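PDB 6MGD: capsular polysaccharide export system protein KpsC from Thermosulfurimonas dismutans, which probably adds Kdo in beta-(2,7) linkage during assembly of the conserved glycolipid to which Gram-negative bacterial capsules are attached. Local coordinates for residues P159-V162 with A166-K169; P173-N178 with T258-P263; E180-V185 with A192-K197; E249-G254 with G269-I274. One frame throughout, in Å; residues are numbered along the deposited sequence.

Contact 1: residues P159-V162 with A166-K169; sequences PGQV and ASIK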
loop_
_atom_site.group_PDB
_atom_site.type_symbol
_atom_site.label_atom_id
_atom_site.label_comp_id
_atom_site.label_asym_id
_atom_site.label_seq_id
_atom_site.Cartn_x
_atom_site.Cartn_y
_atom_site.Cartn_z
ATOM N N PRO A 159 2.575 -6.909 12.741
ATOM C CA PRO A 159 1.598 -5.811 12.815
ATOM C C PRO A 159 0.215 -6.312 12.428
ATOM O O PRO A 159 0.018 -6.839 11.331
ATOM C CB PRO A 159 2.136 -4.795 11.800
ATOM C CG PRO A 159 2.857 -5.630 10.796
ATOM C CD PRO A 159 3.416 -6.826 11.534
ATOM N N GLY A 160 -0.741 -6.161 13.340
ATOM C CA GLY A 160 -2.107 -6.526 13.031
ATOM C C GLY A 160 -2.742 -5.565 12.044
ATOM O O GLY A 160 -2.368 -4.396 11.941
ATOM N N GLN A 161 -3.721 -6.074 11.304
ATOM C CA GLN A 161 -4.459 -5.288 10.331
ATOM C C GLN A 161 -5.942 -5.301 10.672
ATOM O O GLN A 161 -6.415 -6.130 11.453
ATOM C CB GLN A 161 -4.263 -5.824 8.906
ATOM C CG GLN A 161 -2.831 -5.812 8.404
ATOM C CD GLN A 161 -2.718 -6.344 6.988
ATOM O OE1 GLN A 161 -1.790 -7.086 6.662
ATOM N NE2 GLN A 161 -3.666 -5.966 6.135
ATOM N N VAL A 162 -6.674 -4.368 10.074
ATOM C CA VAL A 162 -8.130 -4.419 10.100
ATOM C C VAL A 162 -8.566 -5.496 9.115
ATOM O O VAL A 162 -8.272 -5.410 7.919
ATOM C CB VAL A 162 -8.742 -3.057 9.749
ATOM C CG1 VAL A 162 -10.184 -2.984 10.232
ATOM C CG2 VAL A 162 -7.909 -1.939 10.352
ATOM N N ALA A 166 -9.479 -4.297 2.148
ATOM C CA ALA A 166 -9.498 -4.894 0.816
ATOM C C ALA A 166 -8.194 -5.613 0.491
ATOM O O ALA A 166 -8.202 -6.599 -0.254
ATOM C CB ALA A 166 -9.792 -3.820 -0.232
ATOM N N SER A 167 -7.067 -5.144 1.036
ATOM C CA SER A 167 -5.788 -5.782 0.745
ATOM C C SER A 167 -5.717 -7.209 1.272
ATOM O O SER A 167 -4.895 -7.994 0.794
ATOM C CB SER A 167 -4.635 -4.959 1.324
ATOM O OG SER A 167 -4.755 -4.819 2.727
ATOM N N ILE A 168 -6.545 -7.566 2.251
ATOM C CA ILE A 168 -6.593 -8.955 2.687
ATOM C C ILE A 168 -7.529 -9.763 1.796
ATOM O O ILE A 168 -7.260 -10.930 1.489
ATOM C CB ILE A 168 -7.009 -9.028 4.166
ATOM C CG1 ILE A 168 -6.075 -8.169 5.025
ATOM C CG2 ILE A 168 -7.009 -10.474 4.651
ATOM C CD1 ILE A 168 -6.413 -8.195 6.498
ATOM N N LYS A 169 -8.625 -9.144 1.355
ATOM C CA LYS A 169 -9.581 -9.832 0.497
ATOM C C LYS A 169 -8.965 -10.176 -0.853
ATOM O O LYS A 169 -9.049 -11.320 -1.309
ATOM C CB LYS A 169 -10.832 -8.972 0.323
ATOM C CG LYS A 169 -11.905 -9.619 -0.536
ATOM C CD LYS A 169 -13.169 -8.778 -0.575
ATOM C CE LYS A 169 -14.198 -9.369 -1.532
ATOM N NZ LYS A 169 -15.407 -8.505 -1.654
#
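Gln161 OE1 takes the backbone N-H of Thr243, while NE2 of the same amide lies against Ile168 and is also hydrogen-bonded outside the two segments. What residues 166-169 offer this amide is mostly hydrocarbon: Ile168 CG1 lies 3.4 Å from Gln161 NE2. The gap of 3.8 Å between Gln161 NE2 and Ser167 OG is too long for a bond, and Ser167 OG pairs instead with Thr243 OG1. Thr243 therefore serves both segments, with its backbone N bound to one and its hydroxyl to the other.

The shape of the glutamine explains the overlap. Its CG is anti to the carbonyl carbon (chi1 -61°) and the chain is extended from there (chi2 -180°), so that it slides alongside Ile168, the two side chains running in opposite senses. The Ile168 tip therefore reaches back to the root of the glutamine, with CD1 4.0 Å from Gln161 CB. The same methyl meets the backbone as well, at 3.6 Å from Val162 O.

Residues 159-162 leave the end of strand 155-159, one of the two middle strands of the parallel, Rossmann-like sheet (order 3-2-1-4-5-6) and the first of its strands in the chain. After three more residues comes the short helix 166-169, whose Lys169 NZ bonds Asn55 OD1 in the part of the chain that carries the other sheet. A glutamine amide bonded through both its oxygen and its nitrogen is fixed in its flip, which implies that Ile168 rests on a polar group already set in place by its neighbours.

Contact 2: residues P173-N178 with T258-P263; sequences PYIKTN and TCYGHP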
loop_
_atom_site.group_PDB
_atom_site.type_symbol
_atom_site.label_atom_id
_atom_site.label_comp_id
_atom_site.label_asym_id
_atom_site.label_seq_id
_atom_site.Cartn_x
_atom_site.Cartn_y
_atom_site.Cartn_z
ATOM N N PRO A 173 -4.041 -14.874 -0.353
ATOM C CA PRO A 173 -4.693 -16.029 -0.990
ATOM C C PRO A 173 -5.237 -17.057 -0.014
ATOM O O PRO A 173 -6.083 -17.866 -0.415
ATOM C CB PRO A 173 -3.574 -16.627 -1.853
ATOM C CG PRO A 173 -2.320 -16.250 -1.132
ATOM C CD PRO A 173 -2.578 -14.890 -0.529
ATOM N N TYR A 174 -4.793 -17.060 1.244
ATOM C CA TYR A 174 -5.157 -18.139 2.156
ATOM C C TYR A 174 -5.499 -17.629 3.552
ATOM O O TYR A 174 -6.596 -17.887 4.058
ATOM C CB TYR A 174 -4.021 -19.162 2.229
ATOM C CG TYR A 174 -4.348 -20.408 3.017
ATOM C CD1 TYR A 174 -5.338 -21.283 2.590
ATOM C CD2 TYR A 174 -3.651 -20.723 4.176
ATOM C CE1 TYR A 174 -5.637 -22.429 3.302
ATOM C CE2 TYR A 174 -3.941 -21.867 4.895
ATOM C CZ TYR A 174 -4.936 -22.717 4.453
ATOM O OH TYR A 174 -5.227 -23.858 5.166
ATOM N N ILE A 175 -4.568 -16.914 4.181
ATOM C CA ILE A 175 -4.771 -16.413 5.536
ATOM C C ILE A 175 -5.630 -15.157 5.476
ATOM O O ILE A 175 -5.363 -14.245 4.687
ATOM C CB ILE A 175 -3.423 -16.137 6.221
ATOM C CG1 ILE A 175 -2.582 -17.415 6.273
ATOM C CG2 ILE A 175 -3.632 -15.573 7.620
ATOM C CD1 ILE A 175 -1.196 -17.207 6.845
ATOM N N LYS A 176 -6.670 -15.105 6.311
ATOM C CA LYS A 176 -7.609 -13.992 6.290
ATOM C C LYS A 176 -7.791 -13.283 7.624
ATOM O O LYS A 176 -8.464 -12.248 7.657
ATOM C CB LYS A 176 -8.989 -14.462 5.800
ATOM C CG LYS A 176 -9.242 -14.216 4.322
ATOM C CD LYS A 176 -8.340 -15.073 3.457
ATOM C CE LYS A 176 -8.591 -14.827 1.982
ATOM N NZ LYS A 176 -8.253 -13.433 1.588
ATOM N N THR A 177 -7.229 -13.794 8.716
ATOM C CA THR A 177 -7.408 -13.181 10.025
ATOM C C THR A 177 -6.056 -12.969 10.690
ATOM O O THR A 177 -5.045 -13.557 10.297
ATOM C CB THR A 177 -8.304 -14.034 10.937
ATOM O OG1 THR A 177 -7.705 -15.322 11.129
ATOM C CG2 THR A 177 -9.687 -14.204 10.325
ATOM N N ASN A 178 -6.049 -12.109 11.711
ATOM C CA ASN A 178 -4.833 -11.918 12.495
ATOM C C ASN A 178 -4.502 -13.168 13.298
ATOM O O ASN A 178 -3.327 -13.513 13.466
ATOM C CB ASN A 178 -4.979 -10.712 13.424
ATOM C CG ASN A 178 -5.306 -9.431 12.682
ATOM O OD1 ASN A 178 -4.473 -8.886 11.957
ATOM N ND2 ASN A 178 -6.520 -8.932 12.877
ATOM N N THR A 258 9.084 -11.242 6.214
ATOM C CA THR A 258 8.415 -12.423 5.686
ATOM C C THR A 258 6.954 -12.084 5.425
ATOM O O THR A 258 6.282 -11.510 6.288
ATOM C CB THR A 258 8.524 -13.594 6.668
ATOM O OG1 THR A 258 9.899 -13.971 6.813
ATOM C CG2 THR A 258 7.720 -14.794 6.179
ATOM N N CYS A 259 6.466 -12.427 4.237
ATOM C CA CYS A 259 5.098 -12.125 3.835
ATOM C C CYS A 259 4.263 -13.397 3.857
ATOM O O CYS A 259 4.652 -14.411 3.270
ATOM C CB CYS A 259 5.063 -11.488 2.444
ATOM S SG CYS A 259 5.837 -9.854 2.351
ATOM N N TYR A 260 3.122 -13.341 4.540
ATOM C CA TYR A 260 2.193 -14.461 4.581
ATOM C C TYR A 260 1.033 -14.296 3.611
ATOM O O TYR A 260 0.237 -15.228 3.455
ATOM C CB TYR A 260 1.666 -14.659 6.007
ATOM C CG TYR A 260 2.724 -15.151 6.974
ATOM C CD1 TYR A 260 3.707 -14.294 7.454
ATOM C CD2 TYR A 260 2.742 -16.474 7.404
ATOM C CE1 TYR A 260 4.677 -14.736 8.329
ATOM C CE2 TYR A 260 3.708 -16.926 8.284
ATOM C CZ TYR A 260 4.674 -16.051 8.744
ATOM O OH TYR A 260 5.643 -16.486 9.621
ATOM N N GLY A 261 0.918 -13.136 2.969
ATOM C CA GLY A 261 -0.014 -12.923 1.880
ATOM C C GLY A 261 0.729 -12.509 0.626
ATOM O O GLY A 261 1.851 -12.970 0.394
ATOM N N HIS A 262 0.135 -11.635 -0.185
ATOM C CA HIS A 262 0.752 -11.161 -1.425
ATOM C C HIS A 262 0.601 -9.650 -1.546
ATOM O O HIS A 262 -0.144 -9.154 -2.401
ATOM C CB HIS A 262 0.145 -11.856 -2.642
ATOM C CG HIS A 262 0.535 -13.294 -2.781
ATOM N ND1 HIS A 262 -0.284 -14.234 -3.370
ATOM C CD2 HIS A 262 1.663 -13.950 -2.419
ATOM C CE1 HIS A 262 0.320 -15.409 -3.356
ATOM N NE2 HIS A 262 1.501 -15.265 -2.785
ATOM N N PRO A 263 1.306 -8.884 -0.712
ATOM C CA PRO A 263 1.275 -7.425 -0.850
ATOM C C PRO A 263 1.994 -6.988 -2.116
ATOM O O PRO A 263 2.606 -7.790 -2.831
ATOM C CB PRO A 263 1.999 -6.929 0.404
ATOM C CG PRO A 263 2.898 -8.055 0.780
ATOM C CD PRO A 263 2.153 -9.314 0.416
HETATM O O HOH W 1 -2.348 -15.558 2.991
#
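Pro173 meets His262 through the CG-CD edge of its ring. Starting from CB, which has no atom of 258-263 within 4.2 Å, the ring passes to CG, placed 3.6 Å from both His262 CE1 and His262 ND1. It closes at CD, which lies 4.0 Å from Gly261 CA and 4.1 Å from the centroid of the imidazole. That last distance, taken 30° off the ring normal, defines an off-centre CH-pi contact, with the two side chains crossing at about a right angle. His262 NE2 is bonded to Tyr275 O, which limits rotation of the imidazole.

A purely apolar touch brings Ile175 CD1 to 3.9 Å from Tyr260 CB. Between these two touches one water joins the backbones, accepting from Ile175 N at 2.9 Å and donating to Tyr260 O at 2.6 Å. The Tyr260 ring itself runs on to helix 178-188, and its hydroxyl bonds His240 ND1.

Thr177 N-caps that helix through a bond from Glu180 N to Thr177 OG1, while residues 260-263 follow directly on strand 257-259. Loops meeting beyond the carboxyl ends of parallel strands are typical of a Rossmann-like domain, as in the GT-B clan.

Contact 3: residues E180-V185 with A192-K197; sequences ELLKSV and AYIVYK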
loop_
_atom_site.group_PDB
_atom_site.type_symbol
_atom_site.label_atom_id
_atom_site.label_comp_id
_atom_site.label_asym_id
_atom_site.label_seq_id
_atom_site.Cartn_x
_atom_site.Cartn_y
_atom_site.Cartn_z
ATOM N N GLU A 180 -5.148 -16.355 12.519
ATOM C CA GLU A 180 -4.508 -17.300 11.611
ATOM C C GLU A 180 -3.107 -16.843 11.228
ATOM O O GLU A 180 -2.213 -17.678 11.047
ATOM C CB GLU A 180 -5.368 -17.495 10.361
ATOM C CG GLU A 180 -6.602 -18.354 10.582
ATOM C CD GLU A 180 -6.253 -19.760 11.028
ATOM O OE1 GLU A 180 -6.742 -20.190 12.095
ATOM O OE2 GLU A 180 -5.478 -20.432 10.314
ATOM N N LEU A 181 -2.896 -15.532 11.101
ATOM C CA LEU A 181 -1.550 -15.027 10.858
ATOM C C LEU A 181 -0.637 -15.338 12.035
ATOM O O LEU A 181 0.431 -15.937 11.866
ATOM C CB LEU A 181 -1.591 -13.523 10.588
ATOM C CG LEU A 181 -0.225 -12.846 10.457
ATOM C CD1 LEU A 181 0.589 -13.485 9.340
ATOM C CD2 LEU A 181 -0.382 -11.350 10.224
ATOM N N LEU A 182 -1.053 -14.949 13.244
ATOM C CA LEU A 182 -0.258 -15.237 14.432
ATOM C C LEU A 182 -0.064 -16.736 14.615
ATOM O O LEU A 182 1.007 -17.184 15.043
ATOM C CB LEU A 182 -0.916 -14.623 15.666
ATOM C CG LEU A 182 -0.771 -13.107 15.790
ATOM C CD1 LEU A 182 -1.522 -12.591 17.007
ATOM C CD2 LEU A 182 0.700 -12.733 15.868
ATOM N N LYS A 183 -1.091 -17.527 14.296
ATOM C CA LYS A 183 -0.939 -18.979 14.306
ATOM C C LYS A 183 0.139 -19.414 13.323
ATOM O O LYS A 183 1.102 -20.092 13.696
ATOM C CB LYS A 183 -2.272 -19.649 13.974
ATOM C CG LYS A 183 -3.174 -19.879 15.172
ATOM C CD LYS A 183 -4.492 -20.518 14.752
ATOM C CE LYS A 183 -4.265 -21.731 13.861
ATOM N NZ LYS A 183 -3.418 -22.764 14.521
ATOM N N SER A 184 0.002 -19.006 12.059
ATOM C CA SER A 184 0.965 -19.401 11.037
ATOM C C SER A 184 2.368 -18.889 11.345
ATOM O O SER A 184 3.354 -19.559 11.017
ATOM C CB SER A 184 0.510 -18.900 9.668
ATOM O OG SER A 184 1.448 -19.248 8.667
ATOM N N VAL A 185 2.481 -17.710 11.964
ATOM C CA VAL A 185 3.799 -17.185 12.313
ATOM C C VAL A 185 4.474 -18.082 13.341
ATOM O O VAL A 185 5.670 -18.383 13.235
ATOM C CB VAL A 185 3.687 -15.733 12.820
ATOM C CG1 VAL A 185 5.001 -15.287 13.448
ATOM C CG2 VAL A 185 3.313 -14.797 11.684
ATOM N N ALA A 192 10.997 -18.449 18.413
ATOM C CA ALA A 192 11.235 -17.017 18.340
ATOM C C ALA A 192 10.342 -16.267 19.327
ATOM O O ALA A 192 9.301 -16.759 19.770
ATOM C CB ALA A 192 10.994 -16.506 16.919
ATOM N N TYR A 193 10.771 -15.055 19.676
ATOM C CA TYR A 193 9.977 -14.162 20.512
ATOM C C TYR A 193 9.060 -13.358 19.599
ATOM O O TYR A 193 9.521 -12.498 18.841
ATOM C CB TYR A 193 10.870 -13.246 21.347
ATOM C CG TYR A 193 10.115 -12.436 22.382
ATOM C CD1 TYR A 193 9.468 -11.256 22.036
ATOM C CD2 TYR A 193 10.049 -12.853 23.707
ATOM C CE1 TYR A 193 8.773 -10.517 22.974
ATOM C CE2 TYR A 193 9.360 -12.117 24.654
ATOM C CZ TYR A 193 8.725 -10.950 24.282
ATOM O OH TYR A 193 8.036 -10.212 25.219
ATOM N N ILE A 194 7.764 -13.637 19.668
ATOM C CA ILE A 194 6.773 -13.000 18.811
ATOM C C ILE A 194 6.043 -11.944 19.626
ATOM O O ILE A 194 5.472 -12.245 20.681
ATOM C CB ILE A 194 5.788 -14.027 18.229
ATOM C CG1 ILE A 194 6.547 -15.108 17.456
ATOM C CG2 ILE A 194 4.771 -13.335 17.336
ATOM C CD1 ILE A 194 5.660 -16.180 16.870
ATOM N N VAL A 195 6.068 -10.707 19.142
ATOM C CA VAL A 195 5.334 -9.602 19.742
ATOM C C VAL A 195 4.310 -9.120 18.723
ATOM O O VAL A 195 4.668 -8.775 17.589
ATOM C CB VAL A 195 6.267 -8.462 20.185
ATOM C CG1 VAL A 195 7.334 -8.198 19.135
ATOM C CG2 VAL A 195 5.470 -7.202 20.457
ATOM N N TYR A 196 3.040 -9.113 19.118
ATOM C CA TYR A 196 1.947 -8.736 18.233
ATOM C C TYR A 196 1.574 -7.282 18.481
ATOM O O TYR A 196 1.168 -6.919 19.591
ATOM C CB TYR A 196 0.734 -9.641 18.443
ATOM C CG TYR A 196 -0.477 -9.243 17.627
ATOM C CD1 TYR A 196 -0.464 -9.332 16.241
ATOM C CD2 TYR A 196 -1.637 -8.792 18.244
ATOM C CE1 TYR A 196 -1.569 -8.977 15.491
ATOM C CE2 TYR A 196 -2.748 -8.435 17.502
ATOM C CZ TYR A 196 -2.707 -8.529 16.126
ATOM O OH TYR A 196 -3.809 -8.174 15.381
ATOM N N LYS A 197 1.718 -6.454 17.447
ATOM C CA LYS A 197 1.300 -5.063 17.508
ATOM C C LYS A 197 -0.064 -4.942 16.847
ATOM O O LYS A 197 -0.147 -4.910 15.610
ATOM C CB LYS A 197 2.317 -4.158 16.813
ATOM C CG LYS A 197 1.957 -2.688 16.871
ATOM C CD LYS A 197 2.237 -2.003 15.548
ATOM C CE LYS A 197 2.000 -0.507 15.654
ATOM N NZ LYS A 197 2.816 0.092 16.746
#
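Leu182 lays its CD1 methyl over one face of the Tyr196 ring. The methyl stands 3.7 Å from the ring centroid, which meets the definition of a CH-pi contact; its offset is toward the rim, and its closest ring atom is Tyr196 CD1 at 3.5 Å. The other methyl, Leu182 CD2, comes 3.6 Å from that same Tyr196 CD1, so one methyl sits over the face and the other lies past the rim beside CD1 and CB. Chi1 of 176° puts the Tyr196 CG anti to the backbone N, and chi2 of 66° turns the ring face to the leucine, the two side chains crossing at about a right angle.

Leu182 CD2 also approaches Ile194 CG2 at 4.4 Å, a looser contact. One helical turn along, Val185 CG1 meets Ile194 CD1 at 3.6 Å. Positions 182 and 185 of the helix thus face positions 194 and 196 of the strand, while Val195 between them points away. The segment axes are nearly antiparallel at 166° and approach to 10.6 Å. This is the return leg of a beta-alpha-beta crossover: strand 155-159 leads, by way of the short helix 166-169, to helix 178-188, which comes back to strand 193-197, the parallel neighbour of the first strand.

Val158 of strand 155-159 touches both Leu181 and Leu182, extending the helix's apolar side across two strands. At the far end of the turn, Ser184 and Val185 are touched by Tyr260. Backbone atoms of the second segment find polar partners elsewhere: Ile194 N bonds Asp221 OD2, and Ala192 O bonds Arg186 NH2.

Contact 4: residues E249-G254 with G269-I274; sequences EALIAG and GLTTDI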
loop_
_atom_site.group_PDB
_atom_site.type_symbol
_atom_site.label_atom_id
_atom_site.label_comp_id
_atom_site.label_asym_id
_atom_site.label_seq_id
_atom_site.Cartn_x
_atom_site.Cartn_y
_atom_site.Cartn_z
ATOM N N GLU A 249 7.533 -0.477 4.750
ATOM C CA GLU A 249 8.356 0.416 5.556
ATOM C C GLU A 249 9.538 -0.328 6.160
ATOM O O GLU A 249 10.640 0.226 6.265
ATOM C CB GLU A 249 7.508 1.061 6.652
ATOM C CG GLU A 249 8.288 1.945 7.607
ATOM C CD GLU A 249 7.396 2.642 8.619
ATOM O OE1 GLU A 249 6.614 1.952 9.305
ATOM O OE2 GLU A 249 7.472 3.884 8.720
ATOM N N ALA A 250 9.331 -1.586 6.559
ATOM C CA ALA A 250 10.428 -2.373 7.112
ATOM C C ALA A 250 11.504 -2.628 6.066
ATOM O O ALA A 250 12.699 -2.645 6.386
ATOM C CB ALA A 250 9.896 -3.694 7.672
ATOM N N LEU A 251 11.097 -2.838 4.809
ATOM C CA LEU A 251 12.066 -3.012 3.730
ATOM C C LEU A 251 12.937 -1.775 3.569
ATOM O O LEU A 251 14.157 -1.883 3.407
ATOM C CB LEU A 251 11.343 -3.329 2.422
ATOM C CG LEU A 251 11.000 -4.794 2.163
ATOM C CD1 LEU A 251 10.157 -4.922 0.907
ATOM C CD2 LEU A 251 12.276 -5.614 2.042
ATOM N N ILE A 252 12.322 -0.590 3.603
ATOM C CA ILE A 252 13.082 0.653 3.528
ATOM C C ILE A 252 14.036 0.762 4.711
ATOM O O ILE A 252 15.173 1.225 4.569
ATOM C CB ILE A 252 12.120 1.854 3.454
ATOM C CG1 ILE A 252 11.189 1.699 2.249
ATOM C CG2 ILE A 252 12.893 3.158 3.367
ATOM C CD1 ILE A 252 9.984 2.613 2.269
ATOM N N ALA A 253 13.597 0.320 5.891
ATOM C CA ALA A 253 14.468 0.333 7.058
ATOM C C ALA A 253 15.571 -0.715 6.970
ATOM O O ALA A 253 16.537 -0.642 7.737
ATOM C CB ALA A 253 13.648 0.124 8.332
ATOM N N GLY A 254 15.450 -1.683 6.062
ATOM C CA GLY A 254 16.462 -2.699 5.874
ATOM C C GLY A 254 16.253 -3.974 6.662
ATOM O O GLY A 254 17.100 -4.874 6.586
ATOM N N GLY A 269 11.454 -11.110 -4.562
ATOM C CA GLY A 269 12.664 -11.612 -3.949
ATOM C C GLY A 269 13.233 -10.765 -2.834
ATOM O O GLY A 269 14.195 -11.196 -2.184
ATOM N N LEU A 270 12.691 -9.572 -2.594
ATOM C CA LEU A 270 13.112 -8.774 -1.450
ATOM C C LEU A 270 12.546 -9.303 -0.141
ATOM O O LEU A 270 13.087 -8.996 0.926
ATOM C CB LEU A 270 12.699 -7.313 -1.643
ATOM C CG LEU A 270 13.383 -6.581 -2.797
ATOM C CD1 LEU A 270 12.787 -5.194 -2.989
ATOM C CD2 LEU A 270 14.882 -6.498 -2.555
ATOM N N THR A 271 11.476 -10.089 -0.204
ATOM C CA THR A 271 10.858 -10.688 0.965
ATOM C C THR A 271 10.799 -12.199 0.790
ATOM O O THR A 271 10.604 -12.704 -0.321
ATOM C CB THR A 271 9.441 -10.149 1.187
ATOM O OG1 THR A 271 8.574 -10.658 0.167
ATOM C CG2 THR A 271 9.428 -8.632 1.126
ATOM N N THR A 272 10.975 -12.918 1.894
ATOM C CA THR A 272 10.758 -14.359 1.907
ATOM C C THR A 272 9.258 -14.607 2.001
ATOM O O THR A 272 8.642 -14.365 3.044
ATOM C CB THR A 272 11.511 -15.012 3.063
ATOM O OG1 THR A 272 11.236 -14.305 4.279
ATOM C CG2 THR A 272 13.012 -14.996 2.797
ATOM N N ASP A 273 8.665 -15.070 0.905
ATOM C CA ASP A 273 7.220 -15.211 0.807
ATOM C C ASP A 273 6.802 -16.622 1.200
ATOM O O ASP A 273 7.346 -17.604 0.685
ATOM C CB ASP A 273 6.750 -14.888 -0.611
ATOM C CG ASP A 273 7.198 -13.509 -1.069
ATOM O OD1 ASP A 273 7.352 -12.617 -0.207
ATOM O OD2 ASP A 273 7.399 -13.320 -2.288
ATOM N N ILE A 274 5.841 -16.713 2.121
ATOM C CA ILE A 274 5.339 -18.017 2.546
ATOM C C ILE A 274 4.636 -18.715 1.390
ATOM O O ILE A 274 4.965 -19.853 1.034
ATOM C CB ILE A 274 4.409 -17.862 3.762
ATOM C CG1 ILE A 274 5.183 -17.288 4.950
ATOM C CG2 ILE A 274 3.776 -19.199 4.121
ATOM C CD1 ILE A 274 6.250 -18.217 5.493
#
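Leu251 alone carries the first segment's side of this contact, touching Leu270 and Thr271. Two residues earlier, Glu249 turns to another neighbour, helix 230-233, against Tyr230 and Ile233. Its carbonyl O accepts the helical bond from Ala253 N at 3.0 Å. At Leu251, a chi1 of -86° turns the fork toward residues 270-271, where each methyl takes a separate partner. CD1 meets Thr271 CG2 at 3.8 Å, those two side chains crossing at about a right angle. CD2 approaches the backbone, 3.7 Å from Leu270 O, and lies 4.1 Å from Leu270 CB.

Helix 246-253 follows strand 238-241 and leads into strand 257-259, the middle of a beta-alpha-beta unit in the parallel Rossmann-like sheet. Strand 272-273, to which the second segment belongs, borders 257-259 as an edge strand of the sheet within this chain. Leu251 thus packs the helix against the approach to that edge strand. It also touches Val257, while Leu286 and Leu289 of helix 286-296 add further apolar cover, the latter reaching Leu270 too.

Ile252 contributes its carbonyl O, which accepts from Arg131 NE. The helix then stops at Gly254 in a Schellman motif, with positive phi (93°) and two bonds back into the last turn, one of them Gly254 N to Leu251 O at 3.0 Å. These backbone angles suit glycine, which has no CB to press on the carbonyl O of Ala253.

How the contacts relate
Contact 3 is the most regular of the four, joining a helix to a strand by buried apolar groups, including a methyl over a tyrosine ring. Contact 4 is also mostly apolar and buried, about as small as contact 1, and lies near the sheet's opposite edge. Contacts 1 and 2 bring in loops and have polar groups at their heart, the Gln161 amide and a bridging water; contact 2 is largely buried, though Pro173 is exposed, and contact 1 only partly. Asn178 joins them, its OD1 3.0 Å from Gln161 N. Helix 178-188 links contacts 2 and 3 through Tyr260. Contacts 2 and 4 share neighbouring strands, with Ile274 N 2.8 Å from Cys259 O.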